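Long-range contacts in telomerase reverse transcriptase (Candida tropicalis MYA-3404, PDB 6ZD1), which probably extends chromosome ends by copying a template within the telomerase RNA into telomeric DNA repeats, as the reverse transcriptase subunit of the enzyme: residues 181-186 against 194-199; 250-255 against 264-269. One frame throughout, in Å; residues are numbered along the deposited sequence.

Interaction 1 of 2, residues 181-186 against 194-199; sequences YVTESS and FYFTHS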
# COMPACT_ATOMS: atom_id res chain seq x y z
N TYR A 181 0.04 -7.44 17.66
CA TYR A 181 0.09 -7.53 16.21
C TYR A 181 -0.47 -6.23 15.66
O TYR A 181 -1.54 -5.79 16.10
CB TYR A 181 -0.72 -8.73 15.71
CG TYR A 181 -0.80 -8.84 14.20
CD1 TYR A 181 0.16 -9.55 13.49
CD2 TYR A 181 -1.83 -8.23 13.50
CE1 TYR A 181 0.09 -9.65 12.11
CE2 TYR A 181 -1.90 -8.32 12.12
CZ TYR A 181 -0.94 -9.03 11.43
OH TYR A 181 -1.02 -9.13 10.06
N VAL A 182 0.25 -5.61 14.74
CA VAL A 182 -0.11 -4.29 14.22
C VAL A 182 -0.44 -4.41 12.74
O VAL A 182 0.41 -4.84 11.94
CB VAL A 182 1.01 -3.27 14.45
CG1 VAL A 182 0.54 -1.87 14.06
CG2 VAL A 182 1.48 -3.29 15.89
N THR A 183 -1.65 -4.01 12.38
CA THR A 183 -2.11 -3.99 11.00
C THR A 183 -2.85 -2.69 10.75
O THR A 183 -3.57 -2.19 11.63
CB THR A 183 -3.03 -5.18 10.70
OG1 THR A 183 -3.65 -5.01 9.42
CG2 THR A 183 -4.11 -5.31 11.77
N GLU A 184 -2.67 -2.12 9.56
CA GLU A 184 -3.47 -0.97 9.16
C GLU A 184 -4.82 -1.46 8.65
O GLU A 184 -4.91 -2.47 7.94
CB GLU A 184 -2.76 -0.13 8.10
CG GLU A 184 -2.56 -0.81 6.76
CD GLU A 184 -1.60 -0.04 5.87
OE1 GLU A 184 -0.70 0.64 6.40
OE2 GLU A 184 -1.75 -0.12 4.63
N SER A 185 -5.88 -0.76 9.04
CA SER A 185 -7.22 -1.13 8.61
C SER A 185 -7.45 -0.77 7.15
O SER A 185 -6.89 0.19 6.63
CB SER A 185 -8.28 -0.44 9.47
OG SER A 185 -9.58 -0.74 9.00
N SER A 186 -8.28 -1.57 6.49
CA SER A 186 -8.92 -1.15 5.25
C SER A 186 -10.15 -0.34 5.63
O SER A 186 -11.17 -0.89 6.05
CB SER A 186 -9.28 -2.36 4.39
OG SER A 186 -10.21 -3.19 5.05
N PHE A 194 -3.69 -0.23 14.15
CA PHE A 194 -4.43 -0.86 15.23
C PHE A 194 -3.60 -1.94 15.89
O PHE A 194 -3.03 -2.80 15.21
CB PHE A 194 -5.75 -1.41 14.70
CG PHE A 194 -6.68 -0.34 14.25
CD1 PHE A 194 -7.10 -0.27 12.93
CD2 PHE A 194 -7.10 0.64 15.14
CE1 PHE A 194 -7.96 0.74 12.53
CE2 PHE A 194 -7.95 1.65 14.73
CZ PHE A 194 -8.38 1.70 13.43
N TYR A 195 -3.51 -1.87 17.22
CA TYR A 195 -2.75 -2.80 18.02
C TYR A 195 -3.70 -3.83 18.62
O TYR A 195 -4.53 -3.50 19.48
CB TYR A 195 -1.97 -2.06 19.11
CG TYR A 195 -0.91 -1.12 18.59
CD1 TYR A 195 -1.24 0.10 18.02
CD2 TYR A 195 0.44 -1.45 18.69
CE1 TYR A 195 -0.26 0.96 17.55
CE2 TYR A 195 1.42 -0.60 18.23
CZ TYR A 195 1.07 0.60 17.66
OH TYR A 195 2.06 1.44 17.20
N PHE A 196 -3.60 -5.07 18.15
CA PHE A 196 -4.30 -6.21 18.73
C PHE A 196 -3.29 -7.03 19.52
O PHE A 196 -2.23 -7.39 18.99
CB PHE A 196 -4.96 -7.07 17.66
CG PHE A 196 -6.02 -6.37 16.87
CD1 PHE A 196 -7.35 -6.43 17.26
CD2 PHE A 196 -5.69 -5.65 15.73
CE1 PHE A 196 -8.33 -5.78 16.54
CE2 PHE A 196 -6.67 -5.00 15.00
CZ PHE A 196 -7.99 -5.07 15.41
N THR A 197 -3.60 -7.32 20.78
CA THR A 197 -2.76 -8.22 21.56
C THR A 197 -2.73 -9.59 20.90
O THR A 197 -3.72 -10.04 20.31
CB THR A 197 -3.27 -8.34 23.00
OG1 THR A 197 -4.53 -9.01 23.01
CG2 THR A 197 -3.42 -6.96 23.63
N HIS A 198 -1.58 -10.26 20.99
CA HIS A 198 -1.42 -11.54 20.31
C HIS A 198 -2.50 -12.54 20.73
O HIS A 198 -2.99 -13.31 19.91
CB HIS A 198 -0.03 -12.13 20.58
CG HIS A 198 1.09 -11.36 19.95
ND1 HIS A 198 1.19 -11.16 18.59
CD2 HIS A 198 2.17 -10.76 20.50
CE1 HIS A 198 2.27 -10.45 18.33
NE2 HIS A 198 2.89 -10.20 19.46
N SER A 199 -2.88 -12.51 22.01
CA SER A 199 -3.89 -13.45 22.49
C SER A 199 -5.24 -13.22 21.83
O SER A 199 -5.91 -14.18 21.42
CB SER A 199 -4.01 -13.37 24.02
OG SER A 199 -4.17 -12.03 24.46

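Interaction 2 of 2, residues 250-255 against 264-269; sequences LKQSLY and ALKQKE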
# COMPACT_ATOMS: atom_id res chain seq x y z
N LEU A 250 4.53 -17.19 -0.32
CA LEU A 250 5.69 -17.72 0.38
C LEU A 250 6.87 -17.82 -0.58
O LEU A 250 6.74 -18.34 -1.69
CB LEU A 250 5.39 -19.10 0.97
CG LEU A 250 4.69 -19.13 2.33
CD1 LEU A 250 4.55 -20.57 2.80
CD2 LEU A 250 5.46 -18.30 3.35
N LYS A 251 8.03 -17.35 -0.13
CA LYS A 251 9.25 -17.47 -0.92
C LYS A 251 9.91 -18.83 -0.74
O LYS A 251 11.07 -19.00 -1.15
CB LYS A 251 10.22 -16.35 -0.55
CG LYS A 251 9.56 -15.00 -0.32
CD LYS A 251 8.80 -14.52 -1.55
CE LYS A 251 8.22 -13.13 -1.34
NZ LYS A 251 9.28 -12.11 -1.11
N GLN A 252 9.22 -19.79 -0.14
CA GLN A 252 9.75 -21.12 0.10
C GLN A 252 8.79 -22.17 -0.43
O GLN A 252 7.63 -21.89 -0.74
CB GLN A 252 9.99 -21.39 1.59
CG GLN A 252 10.62 -20.25 2.35
CD GLN A 252 10.59 -20.50 3.84
OE1 GLN A 252 11.35 -21.32 4.36
NE2 GLN A 252 9.70 -19.80 4.53
N SER A 253 9.28 -23.40 -0.50
CA SER A 253 8.41 -24.55 -0.65
C SER A 253 7.87 -24.96 0.72
O SER A 253 8.30 -24.46 1.76
CB SER A 253 9.15 -25.71 -1.30
OG SER A 253 10.23 -26.15 -0.49
N LEU A 254 6.91 -25.88 0.71
CA LEU A 254 6.35 -26.34 1.98
C LEU A 254 7.40 -27.10 2.79
O LEU A 254 7.48 -26.95 4.01
CB LEU A 254 5.12 -27.21 1.73
CG LEU A 254 4.39 -27.71 2.99
CD1 LEU A 254 3.92 -26.54 3.84
CD2 LEU A 254 3.23 -28.62 2.62
N TYR A 255 8.23 -27.91 2.11
CA TYR A 255 9.29 -28.64 2.80
C TYR A 255 10.24 -27.68 3.51
O TYR A 255 10.59 -27.88 4.68
CB TYR A 255 10.05 -29.51 1.81
CG TYR A 255 11.13 -30.37 2.43
CD1 TYR A 255 12.26 -30.74 1.71
CD2 TYR A 255 11.01 -30.84 3.74
CE1 TYR A 255 13.25 -31.53 2.27
CE2 TYR A 255 11.99 -31.63 4.31
CZ TYR A 255 13.10 -31.97 3.57
OH TYR A 255 14.08 -32.76 4.13
N ALA A 264 20.13 -22.73 4.80
CA ALA A 264 20.72 -22.72 3.47
C ALA A 264 19.67 -23.01 2.40
O ALA A 264 19.64 -22.36 1.35
CB ALA A 264 21.86 -23.73 3.39
N LEU A 265 18.79 -23.98 2.66
CA LEU A 265 17.73 -24.30 1.69
C LEU A 265 16.76 -23.13 1.54
O LEU A 265 16.32 -22.83 0.42
CB LEU A 265 16.98 -25.56 2.12
CG LEU A 265 15.87 -26.04 1.18
CD1 LEU A 265 16.44 -26.42 -0.18
CD2 LEU A 265 15.12 -27.20 1.79
N LYS A 266 16.41 -22.47 2.64
CA LYS A 266 15.53 -21.31 2.56
C LYS A 266 16.18 -20.18 1.77
O LYS A 266 15.50 -19.46 1.03
CB LYS A 266 15.16 -20.83 3.97
CG LYS A 266 14.22 -19.63 3.98
CD LYS A 266 13.81 -19.25 5.39
CE LYS A 266 12.88 -18.04 5.37
NZ LYS A 266 12.39 -17.67 6.73
N GLN A 267 17.49 -20.02 1.91
CA GLN A 267 18.19 -19.02 1.11
C GLN A 267 18.22 -19.42 -0.36
O GLN A 267 18.06 -18.57 -1.24
CB GLN A 267 19.61 -18.83 1.65
CG GLN A 267 20.43 -17.81 0.89
CD GLN A 267 21.91 -17.96 1.16
OE1 GLN A 267 22.37 -19.04 1.53
NE2 GLN A 267 22.66 -16.89 0.96
N LYS A 268 18.42 -20.71 -0.64
CA LYS A 268 18.43 -21.18 -2.02
C LYS A 268 17.08 -20.96 -2.69
O LYS A 268 17.01 -20.44 -3.81
CB LYS A 268 18.81 -22.67 -2.06
CG LYS A 268 19.27 -23.19 -3.43
CD LYS A 268 18.11 -23.59 -4.34
CE LYS A 268 18.59 -23.98 -5.73
NZ LYS A 268 17.47 -24.23 -6.67
N GLU A 269 16.00 -21.35 -2.02
CA GLU A 269 14.68 -21.18 -2.61
C GLU A 269 14.25 -19.72 -2.63
O GLU A 269 13.42 -19.35 -3.47
CB GLU A 269 13.66 -22.03 -1.87
CG GLU A 269 13.94 -23.52 -1.95
CD GLU A 269 12.82 -24.36 -1.39
OE1 GLU A 269 12.82 -25.59 -1.63
OE2 GLU A 269 11.94 -23.80 -0.70

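Interaction 1 of 2, residues 181-186 against 194-199
Y181 and F196 form a hydrogen-bonded antiparallel pair and hold each other by two backbone bonds. Y181 N reaches F196 O at 2.6 Å. F196 N answers to Y181 O at 3.0 Å. T183 and F194 form the next hydrogen-bonded pair, and it is looser. F194 N lies 3.2 Å from T183 O. The return bond, from T183 N to F194 O at 3.4 Å, is weak. Between these pairs sits the non-hydrogen-bonded pair V182 and Y195. The CA of V182 makes a CA-H...O contact with F194 O.

On the face with V182 and Y195, the two side chains run side by side in the same direction. V182 CG2 lies 3.5 Å from Y195 CD2, while CG1 sits over one face of the phenol ring. The hydroxyl of Y195 bonds to L116 O, and V176 of helix 158-179 touches both side chains.

The other face carries Y181, T183, F194 and F196. T183 CG2 approaches the F196 ring obliquely. Past the strand end, S185 CB meets the F194 ring at its edge and in its plane, 3.3 Å from CE1. F194 has its CG beside its own backbone N (chi1 -66°), and the ring extends toward S185.

W201 stacks on Y181 and meets the F196 ring at an angle. H198 NE2 bonds to R177 O. This pattern is that of a two-stranded antiparallel beta hairpin, here set between helices 158-179 and 198-216 in the RNA-binding domain region.

Interaction 2 of 2, residues 250-255 against 264-269
E269 reaches from helix 263-298 to S253 and meets it with its carboxylate. The tight part of the contact lies here. S253 N donates to E269 OE2 at 2.7 Å, and the bond is nearly straight (169°). The N-H arrives on the syn side of that oxygen, 30° out of the carboxylate plane. S253 OG lies 2.9 Å from E269 OE1 and also 2.9 Å from E269 OE2. With OG between the backbone N and the carbonyl carbon (chi1 63°), the hydroxyl faces the same carboxylate as the N-H. E269 itself is extended beyond CG, which carries the carboxylate from the helix to the loop.

S253 is also the N-cap of helix 254-258. Its OG accepts a weak hydrogen bond from S256 N. S256 in turn touches L265, K266 and E269.

The looser side is formed by Q252 and K266. Their side chains pass at a slant, and the aliphatic part of K266 crosses the end of Q252. The nearest pairs of carbon atoms there, such as Q252 CD with K266 CE, are 3.7 Å apart. K266 is fully extended and lies on the exposed side of the helix. K251 takes a small part, and its side chain leads off to touch K270 and Y273.

The chemistry implies a polar link at the surface. The carboxylate takes up the backbone N-H of the N-cap residue and lies close to its hydroxyl. Its negative charge near the start of helix 254-258 would probably also suit the helix dipole.

Going from the N terminus, the chain leaves helix 158-179 and enters interaction 1. This contact closes a short hairpin loop, with seven residues between its segments. The chain then runs through helix 198-216 and strands 217-220, 231-237 and 244-249. Interaction 2 follows directly and closes a second local loop of eight residues, which includes the last three residues of helix 254-258. The two loops come in series and neither nests nor crosses. The centres of interactions 1 and 2 are about 28 Å apart, and the two do not touch. Interaction 1 belongs to the RNA-binding region, whereas interaction 2 joins the end of a five-stranded sheet to long helix 263-298 in the reverse transcriptase region.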